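Local coordinates for hydrazine synthase beta subunit (Candidatus Kuenenia stuttgartiensis, PDB 5C2V), which forms part of the hydrazine synthase complex, which condenses nitric oxide with ammonium, and may modulate passage of the hydroxylamine intermediate between the gamma and alpha active sites, at residues Ser100-Pro106 / Pro144-Ser150; Thr155-Asp161 / Asn191-Tyr197; Asn183-His187 / Ile233-Gly239. All blocks are in the same frame, centred on the assembly; numbering follows the deposited sequence.

Interaction 1: Ser100-Pro106 / Pro144-Ser150; sequences SGIKISP and PRMVEIS
The side chain of Lys-103 leaves with CG beside the backbone N (chi1 -84°), whereas Glu-148 starts out with CG anti to its own N (chi1 173°) and then bends at chi2. These turns bring the ammonium group to the carboxylate, where Lys-103 NZ and Glu-148 OE2 form a salt bridge of 3.5 Å. The other oxygen, Glu-148 OE1, accepts a hydrogen bond from Tyr-197 N, so the two oxygens serve partners in the preceding and the following blade. Met-146 packs alongside the aliphatic part of the lysine, its SD lying 3.8 Å from Lys-103 CE and 4.1 Å from Gly-101 CA. Toward the C-terminal ends of both strands Ile-149 takes over: Ile-149 CD1 rests 3.7 Å from Ser-105 CA, and CG2 meets the ring of Pro-106 at CD, 3.9 Å away. Near the N-terminal ends a water accepts from Arg-145 NE at 2.7 Å and donates to Ser-100 O at 2.9 Å. Arg-145 NH2 forms a salt bridge with Glu-69 of the neighbouring gamma subunit. The strands run nearly parallel, 15° apart, as expected for the first strands of successive beta-propeller blades. Strand 99-104 pairs with strand 110-115 and strand 144-149 with strand 155-160, while Ile-102 and Ile-104 turn to Tyr-70 of strand 68-73 in the preceding blade.

Interaction 2: Thr155-Asp161 / Asn191-Tyr197; sequences TLVAILD and NLRDVVY
Asp-161, just after the second strand of one beta-propeller blade, faces Leu-192 and Arg-193 on the first strand of the next. Its carboxylate divides its work. Asp-161 OD2 forms a salt bridge with Arg-193 NH2 at 2.9 Å, at the edge of the guanidinium, although the modelled place of NH2 is less certain; the two flat groups are turned 58° apart. A water donates to both Asp-161 OD2 and Asn-191 OD1, 2.8 Å from the latter. Asp-161 OD1 accepts a weak hydrogen bond from Leu-192 N, 3.4 Å long, but is held chiefly by a salt bridge from Arg-168. Other polar groups have partners beyond the two segments: Asn-191 ND2 donates to Gln-209, Arg-193 NH1 bridges to Glu-69 of the gamma subunit, Asp-194 OD2 accepts from Met-259 N, and Thr-155 OG1 hydrogen-bonds Ser-150 OG.

Beyond this polar end the interface is mainly apolar. Ile-159, with CG1 set between its backbone N and carbonyl carbon (chi1 44°), sets CD1 against the Asp-194 backbone and lays CG2 3.6 Å from Val-195 CB. Leu-192 CD2 lies 3.9 Å from Ile-159 CB. Farther along, Val-157 CG2 touches both Val-195 CG2, at 3.7 Å, and the phenol carbon Tyr-197 CE2, at 3.5 Å.

Interaction 3: Asn183-His187 / Ile233-Gly239; sequences NRVIH and IETKAGG. With BET (trimethyl glycine), chain R.
Arg-184 reaches across to the end of strand 226-234 and the turn after it, and carries most of this contact. Its CG lies beside the backbone N (chi1 -69°) and the chain then stays extended as far as NE, delivering the guanidinium to two backbone carbonyls. NH1 donates to Glu-234 O (N-H...O 151°), and NH2 to Lys-236 O, more nearly straight at 166° and close to the guanidinium plane. Lys-236 O is also the acceptor of the type II turn from Lys-236 to Gly-239, taking Gly-239 N at 3.0 Å; the two donors approach from opposite faces of the carbonyl plane. The arginine thus shares with Gly-239 N the oxygen that closes the turn. Gly-239 O lies 4.2 Å above one face of the Arg-184 guanidinium, offset toward the rim, while Ile-233 CG2 packs 4.1 Å from Arg-184 CD. Next along the strand, Ile-186 makes a looser apolar contact, its CG1 4.3 Å from Ile-233 CD1. His-187 then turns to the bound trimethyl glycine, with CB 3.5 Å from the ligand OXT and ring atom CD2 3.8 Å from methyl C3; Arg-243 hydrogen-bonds both the ligand and His-187 O. The contact joins strand 179-186, the last of its blade, to the end of strand 226-234 in the next: Arg-184 also packs on Phe-172 of strand 168-174, and Ile-186 on Val-206 of strand 203-211.

The three contacts join three successive blades: interaction 1 enters the blade that begins with strand 144-149 and ends with strand 179-186, and interactions 2 and 3 both leave it for the following one. Interactions 1 and 2 have centres about 8 Å apart and meet where Ser-150 OG and Thr-155 OG1 lie 2.6 Å apart. Interaction 3 is centred about 12 Å from interaction 2, which it touches through Tyr-197 CE1 and Thr-235 CG2 at 3.6 Å, and about 18 Å from interaction 1. It alone includes a residue of the trimethyl glycine pocket; the side chain of Asn-191 is about 9 Å from a heme c and that of Ser-100 about 11 Å from a calcium ion.

Interaction 1: Ser100-Pro106 / Pro144-Ser150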
loop_
_atom_site.group_PDB
_atom_site.type_symbol
_atom_site.label_atom_id
_atom_site.label_comp_id
_atom_site.label_asym_id
_atom_site.label_seq_id
_atom_site.Cartn_x
_atom_site.Cartn_y
_atom_site.Cartn_z
ATOM N N SER B 100 -5.059 42.607 40.043
ATOM C CA SER B 100 -4.433 42.362 38.749
ATOM C C SER B 100 -5.322 42.709 37.561
ATOM O O SER B 100 -4.885 42.638 36.411
ATOM C CB SER B 100 -3.987 40.902 38.654
ATOM O OG SER B 100 -5.073 40.026 38.884
ATOM N N GLY B 101 -6.564 43.086 37.834
ATOM C CA GLY B 101 -7.500 43.377 36.765
ATOM C C GLY B 101 -8.798 43.992 37.238
ATOM O O GLY B 101 -9.227 43.792 38.379
ATOM N N ILE B 102 -9.438 44.727 36.335
ATOM C CA ILE B 102 -10.652 45.460 36.651
ATOM C C ILE B 102 -11.532 45.594 35.411
ATOM O O ILE B 102 -11.021 45.736 34.300
ATOM C CB ILE B 102 -10.310 46.851 37.228
ATOM C CG1 ILE B 102 -11.561 47.570 37.732
ATOM C CG2 ILE B 102 -9.540 47.691 36.209
ATOM C CD1 ILE B 102 -11.249 48.776 38.585
ATOM N N LYS B 103 -12.850 45.535 35.591
ATOM C CA LYS B 103 -13.769 45.727 34.465
ATOM C C LYS B 103 -15.072 46.413 34.860
ATOM O O LYS B 103 -15.617 46.163 35.929
ATOM C CB LYS B 103 -14.075 44.390 33.788
ATOM C CG LYS B 103 -13.024 43.983 32.773
ATOM C CD LYS B 103 -12.907 42.488 32.641
ATOM C CE LYS B 103 -11.902 42.124 31.560
ATOM N NZ LYS B 103 -11.706 43.228 30.588
ATOM N N ILE B 104 -15.570 47.274 33.979
ATOM C CA ILE B 104 -16.783 48.037 34.253
ATOM C C ILE B 104 -18.021 47.321 33.718
ATOM O O ILE B 104 -17.996 46.754 32.626
ATOM C CB ILE B 104 -16.708 49.450 33.636
ATOM C CG1 ILE B 104 -15.315 50.052 33.838
ATOM C CG2 ILE B 104 -17.786 50.352 34.220
ATOM C CD1 ILE B 104 -14.952 50.292 35.286
ATOM N N SER B 105 -19.099 47.350 34.497
ATOM C CA SER B 105 -20.367 46.753 34.092
ATOM C C SER B 105 -20.918 47.444 32.845
ATOM O O SER B 105 -20.594 48.605 32.589
ATOM C CB SER B 105 -21.379 46.830 35.240
ATOM O OG SER B 105 -21.672 48.176 35.572
ATOM N N PRO B 106 -21.740 46.729 32.055
ATOM C CA PRO B 106 -22.343 47.290 30.840
ATOM C C PRO B 106 -23.090 48.601 31.083
ATOM O O PRO B 106 -23.016 49.507 30.253
ATOM C CB PRO B 106 -23.310 46.192 30.395
ATOM C CG PRO B 106 -22.695 44.938 30.896
ATOM C CD PRO B 106 -22.054 45.296 32.209
ATOM N N PRO B 144 -7.534 35.020 42.117
ATOM C CA PRO B 144 -8.133 35.385 40.829
ATOM C C PRO B 144 -7.216 36.333 40.058
ATOM O O PRO B 144 -6.825 37.365 40.599
ATOM C CB PRO B 144 -9.438 36.089 41.226
ATOM C CG PRO B 144 -9.674 35.718 42.660
ATOM C CD PRO B 144 -8.326 35.500 43.261
ATOM N N ARG B 145 -6.887 35.992 38.817
ATOM C CA ARG B 145 -6.016 36.841 38.007
ATOM C C ARG B 145 -6.761 37.984 37.323
ATOM O O ARG B 145 -6.303 39.126 37.310
ATOM C CB ARG B 145 -5.288 35.998 36.957
ATOM C CG ARG B 145 -4.310 36.778 36.092
ATOM C CD ARG B 145 -3.310 37.556 36.935
ATOM N NE ARG B 145 -2.308 38.222 36.109
ATOM C CZ ARG B 145 -1.058 37.793 35.958
ATOM N NH1 ARG B 145 -0.650 36.700 36.588
ATOM N NH2 ARG B 145 -0.214 38.461 35.184
ATOM N N MET B 146 -7.918 37.657 36.760
ATOM C CA MET B 146 -8.676 38.584 35.930
ATOM C C MET B 146 -10.148 38.195 35.971
ATOM O O MET B 146 -10.473 37.033 36.214
ATOM C CB MET B 146 -8.138 38.565 34.492
ATOM C CG MET B 146 -8.953 39.335 33.462
ATOM S SD MET B 146 -9.011 41.111 33.757
ATOM C CE MET B 146 -7.552 41.645 32.866
ATOM N N VAL B 147 -11.042 39.152 35.745
ATOM C CA VAL B 147 -12.446 38.813 35.580
ATOM C C VAL B 147 -12.886 39.135 34.159
ATOM O O VAL B 147 -12.107 39.667 33.377
ATOM C CB VAL B 147 -13.331 39.579 36.575
ATOM C CG1 VAL B 147 -13.052 39.117 37.996
ATOM C CG2 VAL B 147 -13.106 41.077 36.437
ATOM N N GLU B 148 -14.123 38.787 33.822
ATOM C CA GLU B 148 -14.741 39.238 32.579
ATOM C C GLU B 148 -16.258 39.279 32.742
ATOM O O GLU B 148 -16.834 38.401 33.385
ATOM C CB GLU B 148 -14.336 38.330 31.412
ATOM C CG GLU B 148 -15.060 38.595 30.095
ATOM C CD GLU B 148 -14.495 39.772 29.318
ATOM O OE1 GLU B 148 -14.360 39.658 28.082
ATOM O OE2 GLU B 148 -14.206 40.820 29.932
ATOM N N ILE B 149 -16.909 40.267 32.139
ATOM C CA ILE B 149 -18.362 40.366 32.228
ATOM C C ILE B 149 -19.027 39.997 30.905
ATOM O O ILE B 149 -18.613 40.450 29.838
ATOM C CB ILE B 149 -18.813 41.779 32.647
ATOM C CG1 ILE B 149 -18.082 42.216 33.917
ATOM C CG2 ILE B 149 -20.319 41.820 32.860
ATOM C CD1 ILE B 149 -18.531 43.559 34.446
ATOM N N SER B 150 -20.057 39.160 30.991
ATOM C CA SER B 150 -20.812 38.724 29.823
ATOM C C SER B 150 -21.543 39.896 29.167
ATOM O O SER B 150 -21.855 40.882 29.834
ATOM C CB SER B 150 -21.804 37.631 30.223
ATOM O OG SER B 150 -22.705 38.097 31.212
HETATM O O HOH W 1 -3.869 40.241 35.217
#

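Interaction 2: Thr155-Asp161 / Asn191-Tyr197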
loop_
_atom_site.group_PDB
_atom_site.type_symbol
_atom_site.label_atom_id
_atom_site.label_comp_id
_atom_site.label_asym_id
_atom_site.label_seq_id
_atom_site.Cartn_x
_atom_site.Cartn_y
_atom_site.Cartn_z
ATOM N N THR B 155 -23.698 37.864 34.290
ATOM C CA THR B 155 -22.738 36.867 34.760
ATOM C C THR B 155 -21.298 37.373 34.713
ATOM O O THR B 155 -20.925 38.152 33.834
ATOM C CB THR B 155 -22.833 35.560 33.945
ATOM O OG1 THR B 155 -23.019 35.869 32.559
ATOM C CG2 THR B 155 -24.000 34.712 34.428
ATOM N N LEU B 156 -20.498 36.914 35.668
ATOM C CA LEU B 156 -19.118 37.361 35.821
ATOM C C LEU B 156 -18.185 36.163 35.972
ATOM O O LEU B 156 -18.271 35.430 36.951
ATOM C CB LEU B 156 -19.013 38.291 37.038
ATOM C CG LEU B 156 -17.725 39.023 37.439
ATOM C CD1 LEU B 156 -16.795 38.137 38.265
ATOM C CD2 LEU B 156 -17.001 39.595 36.234
ATOM N N VAL B 157 -17.280 35.969 35.019
ATOM C CA VAL B 157 -16.342 34.854 35.106
ATOM C C VAL B 157 -15.014 35.314 35.693
ATOM O O VAL B 157 -14.559 36.425 35.427
ATOM C CB VAL B 157 -16.095 34.195 33.731
ATOM C CG1 VAL B 157 -17.356 33.506 33.239
ATOM C CG2 VAL B 157 -15.606 35.218 32.720
ATOM N N ALA B 158 -14.402 34.462 36.507
ATOM C CA ALA B 158 -13.109 34.787 37.097
ATOM C C ALA B 158 -12.139 33.621 36.986
ATOM O O ALA B 158 -12.411 32.529 37.484
ATOM C CB ALA B 158 -13.277 35.195 38.551
ATOM N N ILE B 159 -11.008 33.852 36.329
ATOM C CA ILE B 159 -9.962 32.843 36.285
ATOM C C ILE B 159 -9.226 32.812 37.614
ATOM O O ILE B 159 -8.701 33.828 38.075
ATOM C CB ILE B 159 -8.952 33.090 35.149
ATOM C CG1 ILE B 159 -8.567 34.568 35.080
ATOM C CG2 ILE B 159 -9.526 32.626 33.821
ATOM C CD1 ILE B 159 -7.437 34.856 34.125
ATOM N N LEU B 160 -9.189 31.638 38.230
ATOM C CA LEU B 160 -8.453 31.479 39.468
ATOM C C LEU B 160 -7.118 30.839 39.153
ATOM O O LEU B 160 -7.049 29.666 38.789
ATOM C CB LEU B 160 -9.229 30.626 40.470
ATOM C CG LEU B 160 -10.708 30.951 40.668
ATOM C CD1 LEU B 160 -11.317 30.006 41.691
ATOM C CD2 LEU B 160 -10.891 32.399 41.092
ATOM N N ASP B 161 -6.053 31.616 39.305
ATOM C CA ASP B 161 -4.722 31.084 39.105
ATOM C C ASP B 161 -4.197 30.809 40.500
ATOM O O ASP B 161 -3.878 31.728 41.254
ATOM C CB ASP B 161 -3.841 32.074 38.338
ATOM C CG ASP B 161 -2.512 31.480 37.925
ATOM O OD1 ASP B 161 -2.424 30.241 37.802
ATOM O OD2 ASP B 161 -1.556 32.254 37.711
ATOM N N ASN B 191 -0.623 29.001 35.332
ATOM C CA ASN B 191 -0.415 30.339 34.786
ATOM C C ASN B 191 -1.565 30.871 33.934
ATOM O O ASN B 191 -1.355 31.219 32.772
ATOM C CB ASN B 191 0.872 30.381 33.954
ATOM C CG ASN B 191 2.086 29.918 34.729
ATOM O OD1 ASN B 191 2.192 30.146 35.933
ATOM N ND2 ASN B 191 3.016 29.265 34.039
ATOM N N LEU B 192 -2.779 30.934 34.479
ATOM C CA LEU B 192 -3.873 31.453 33.667
ATOM C C LEU B 192 -3.736 32.970 33.650
ATOM O O LEU B 192 -3.889 33.625 34.683
ATOM C CB LEU B 192 -5.233 31.064 34.260
ATOM C CG LEU B 192 -5.821 29.648 34.252
ATOM C CD1 LEU B 192 -4.879 28.612 34.849
ATOM C CD2 LEU B 192 -7.137 29.654 35.016
ATOM N N ARG B 193 -3.450 33.528 32.478
ATOM C CA ARG B 193 -3.230 34.967 32.377
ATOM C C ARG B 193 -4.399 35.850 31.921
ATOM O O ARG B 193 -4.339 37.070 32.079
ATOM C CB ARG B 193 -2.044 35.208 31.442
ATOM C CG ARG B 193 -0.728 34.653 31.962
ATOM C CD ARG B 193 -0.276 35.415 33.198
ATOM N NE ARG B 193 -0.321 34.574 34.387
ATOM C CZ ARG B 193 0.749 34.045 34.965
ATOM N NH1 ARG B 193 1.960 34.277 34.472
ATOM N NH2 ARG B 193 0.601 33.279 36.033
ATOM N N ASP B 194 -5.452 35.257 31.365
ATOM C CA ASP B 194 -6.569 36.061 30.863
ATOM C C ASP B 194 -7.849 35.248 30.663
ATOM O O ASP B 194 -7.805 34.022 30.565
ATOM C CB ASP B 194 -6.177 36.748 29.552
ATOM C CG ASP B 194 -6.880 38.081 29.359
ATOM O OD1 ASP B 194 -7.895 38.328 30.044
ATOM O OD2 ASP B 194 -6.413 38.885 28.524
ATOM N N VAL B 195 -8.983 35.937 30.597
ATOM C CA VAL B 195 -10.233 35.316 30.163
ATOM C C VAL B 195 -11.067 36.294 29.328
ATOM O O VAL B 195 -11.246 37.448 29.716
ATOM C CB VAL B 195 -11.063 34.813 31.365
ATOM C CG1 VAL B 195 -11.126 35.868 32.463
ATOM C CG2 VAL B 195 -12.457 34.385 30.923
ATOM N N VAL B 196 -11.571 35.840 28.182
ATOM C CA VAL B 196 -12.441 36.692 27.367
ATOM C C VAL B 196 -13.749 36.000 26.995
ATOM O O VAL B 196 -13.834 34.776 26.985
ATOM C CB VAL B 196 -11.744 37.152 26.067
ATOM C CG1 VAL B 196 -10.558 38.050 26.383
ATOM C CG2 VAL B 196 -11.319 35.957 25.232
ATOM N N TYR B 197 -14.763 36.805 26.690
ATOM C CA TYR B 197 -16.072 36.302 26.282
ATOM C C TYR B 197 -16.291 36.490 24.786
ATOM O O TYR B 197 -15.812 37.458 24.197
ATOM C CB TYR B 197 -17.191 37.010 27.050
ATOM C CG TYR B 197 -17.870 36.175 28.115
ATOM C CD1 TYR B 197 -18.806 35.207 27.776
ATOM C CD2 TYR B 197 -17.595 36.374 29.461
ATOM C CE1 TYR B 197 -19.436 34.451 28.748
ATOM C CE2 TYR B 197 -18.219 35.625 30.438
ATOM C CZ TYR B 197 -19.137 34.663 30.077
ATOM O OH TYR B 197 -19.760 33.914 31.049
HETATM O O HOH W 2 0.877 31.633 37.895
#

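Interaction 3: Asn183-His187 / Ile233-Gly239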
loop_
_atom_site.group_PDB
_atom_site.type_symbol
_atom_site.label_atom_id
_atom_site.label_comp_id
_atom_site.label_asym_id
_atom_site.label_seq_id
_atom_site.Cartn_x
_atom_site.Cartn_y
_atom_site.Cartn_z
ATOM N N ASN B 183 -18.280 26.218 39.557
ATOM C CA ASN B 183 -16.831 26.259 39.392
ATOM C C ASN B 183 -16.354 25.180 38.424
ATOM O O ASN B 183 -16.575 23.991 38.656
ATOM C CB ASN B 183 -16.132 26.097 40.742
ATOM C CG ASN B 183 -14.629 25.949 40.606
ATOM O OD1 ASN B 183 -13.907 26.936 40.458
ATOM N ND2 ASN B 183 -14.148 24.712 40.656
ATOM N N ARG B 184 -15.698 25.592 37.343
ATOM C CA ARG B 184 -15.249 24.634 36.334
ATOM C C ARG B 184 -13.729 24.533 36.271
ATOM O O ARG B 184 -13.036 25.518 36.032
ATOM C CB ARG B 184 -15.807 25.004 34.960
ATOM C CG ARG B 184 -17.307 24.809 34.843
ATOM C CD ARG B 184 -17.798 25.096 33.438
ATOM N NE ARG B 184 -19.247 24.953 33.332
ATOM C CZ ARG B 184 -19.944 25.217 32.233
ATOM N NH1 ARG B 184 -19.325 25.641 31.139
ATOM N NH2 ARG B 184 -21.261 25.058 32.227
ATOM N N VAL B 185 -13.224 23.321 36.471
ATOM C CA VAL B 185 -11.789 23.085 36.548
ATOM C C VAL B 185 -11.159 22.812 35.184
ATOM O O VAL B 185 -11.638 21.969 34.425
ATOM C CB VAL B 185 -11.484 21.896 37.484
ATOM C CG1 VAL B 185 -10.040 21.450 37.340
ATOM C CG2 VAL B 185 -11.799 22.263 38.927
ATOM N N ILE B 186 -10.081 23.530 34.879
ATOM C CA ILE B 186 -9.264 23.201 33.721
ATOM C C ILE B 186 -8.158 22.273 34.195
ATOM O O ILE B 186 -7.272 22.683 34.944
ATOM C CB ILE B 186 -8.647 24.450 33.060
ATOM C CG1 ILE B 186 -9.737 25.423 32.612
ATOM C CG2 ILE B 186 -7.772 24.050 31.881
ATOM C CD1 ILE B 186 -9.198 26.680 31.960
ATOM N N HIS B 187 -8.209 21.021 33.756
ATOM C CA HIS B 187 -7.292 20.012 34.267
ATOM C C HIS B 187 -5.897 20.174 33.680
ATOM O O HIS B 187 -5.744 20.477 32.494
ATOM C CB HIS B 187 -7.832 18.608 33.986
ATOM C CG HIS B 187 -8.895 18.171 34.943
ATOM N ND1 HIS B 187 -10.122 18.792 35.029
ATOM C CD2 HIS B 187 -8.911 17.178 35.867
ATOM C CE1 HIS B 187 -10.851 18.199 35.959
ATOM N NE2 HIS B 187 -10.138 17.217 36.482
ATOM N N ILE B 233 -14.322 27.308 26.796
ATOM C CA ILE B 233 -15.354 26.737 27.654
ATOM C C ILE B 233 -16.742 27.194 27.214
ATOM O O ILE B 233 -16.986 28.389 27.044
ATOM C CB ILE B 233 -15.135 27.122 29.133
ATOM C CG1 ILE B 233 -13.840 26.503 29.663
ATOM C CG2 ILE B 233 -16.321 26.691 29.985
ATOM C CD1 ILE B 233 -13.578 26.799 31.125
ATOM N N GLU B 234 -17.643 26.234 27.030
ATOM C CA GLU B 234 -19.014 26.537 26.639
ATOM C C GLU B 234 -19.816 26.974 27.862
ATOM O O GLU B 234 -19.937 26.233 28.839
ATOM C CB GLU B 234 -19.657 25.323 25.967
ATOM C CG GLU B 234 -19.024 24.967 24.630
ATOM C CD GLU B 234 -19.590 23.697 24.029
ATOM O OE1 GLU B 234 -20.065 22.834 24.797
ATOM O OE2 GLU B 234 -19.550 23.558 22.788
ATOM N N THR B 235 -20.366 28.182 27.796
ATOM C CA THR B 235 -20.990 28.814 28.955
ATOM C C THR B 235 -22.328 28.195 29.350
ATOM O O THR B 235 -22.870 28.508 30.411
ATOM C CB THR B 235 -21.202 30.316 28.709
ATOM O OG1 THR B 235 -22.204 30.500 27.702
ATOM C CG2 THR B 235 -19.905 30.965 28.258
ATOM N N LYS B 236 -22.859 27.319 28.503
ATOM C CA LYS B 236 -24.107 26.629 28.812
ATOM C C LYS B 236 -23.881 25.641 29.955
ATOM O O LYS B 236 -22.748 25.231 30.205
ATOM C CB LYS B 236 -24.649 25.899 27.578
ATOM C CG LYS B 236 -23.776 24.755 27.065
ATOM C CD LYS B 236 -24.403 24.097 25.839
ATOM C CE LYS B 236 -23.556 22.946 25.313
ATOM N NZ LYS B 236 -24.178 22.301 24.119
ATOM N N ALA B 237 -24.951 25.265 30.648
ATOM C CA ALA B 237 -24.842 24.308 31.745
ATOM C C ALA B 237 -24.386 22.939 31.241
ATOM O O ALA B 237 -24.983 22.372 30.323
ATOM C CB ALA B 237 -26.169 24.185 32.475
ATOM N N GLY B 238 -23.325 22.413 31.843
ATOM C CA GLY B 238 -22.760 21.140 31.431
ATOM C C GLY B 238 -21.968 21.243 30.141
ATOM O O GLY B 238 -21.688 20.233 29.495
ATOM N N GLY B 239 -21.601 22.465 29.770
ATOM C CA GLY B 239 -20.877 22.709 28.535
ATOM C C GLY B 239 -19.488 22.098 28.512
ATOM O O GLY B 239 -18.921 21.778 29.556
HETATM N N BET R . -7.265 13.420 33.723
HETATM C CA BET R . -6.454 14.702 33.573
HETATM C C BET R . -6.690 15.333 32.097
HETATM O O BET R . -5.674 15.283 31.359
HETATM O OXT BET R . -7.842 15.786 31.896
HETATM C C1 BET R . -6.624 12.517 34.756
HETATM C C2 BET R . -7.332 12.647 32.404
HETATM C C3 BET R . -8.659 13.735 34.239
#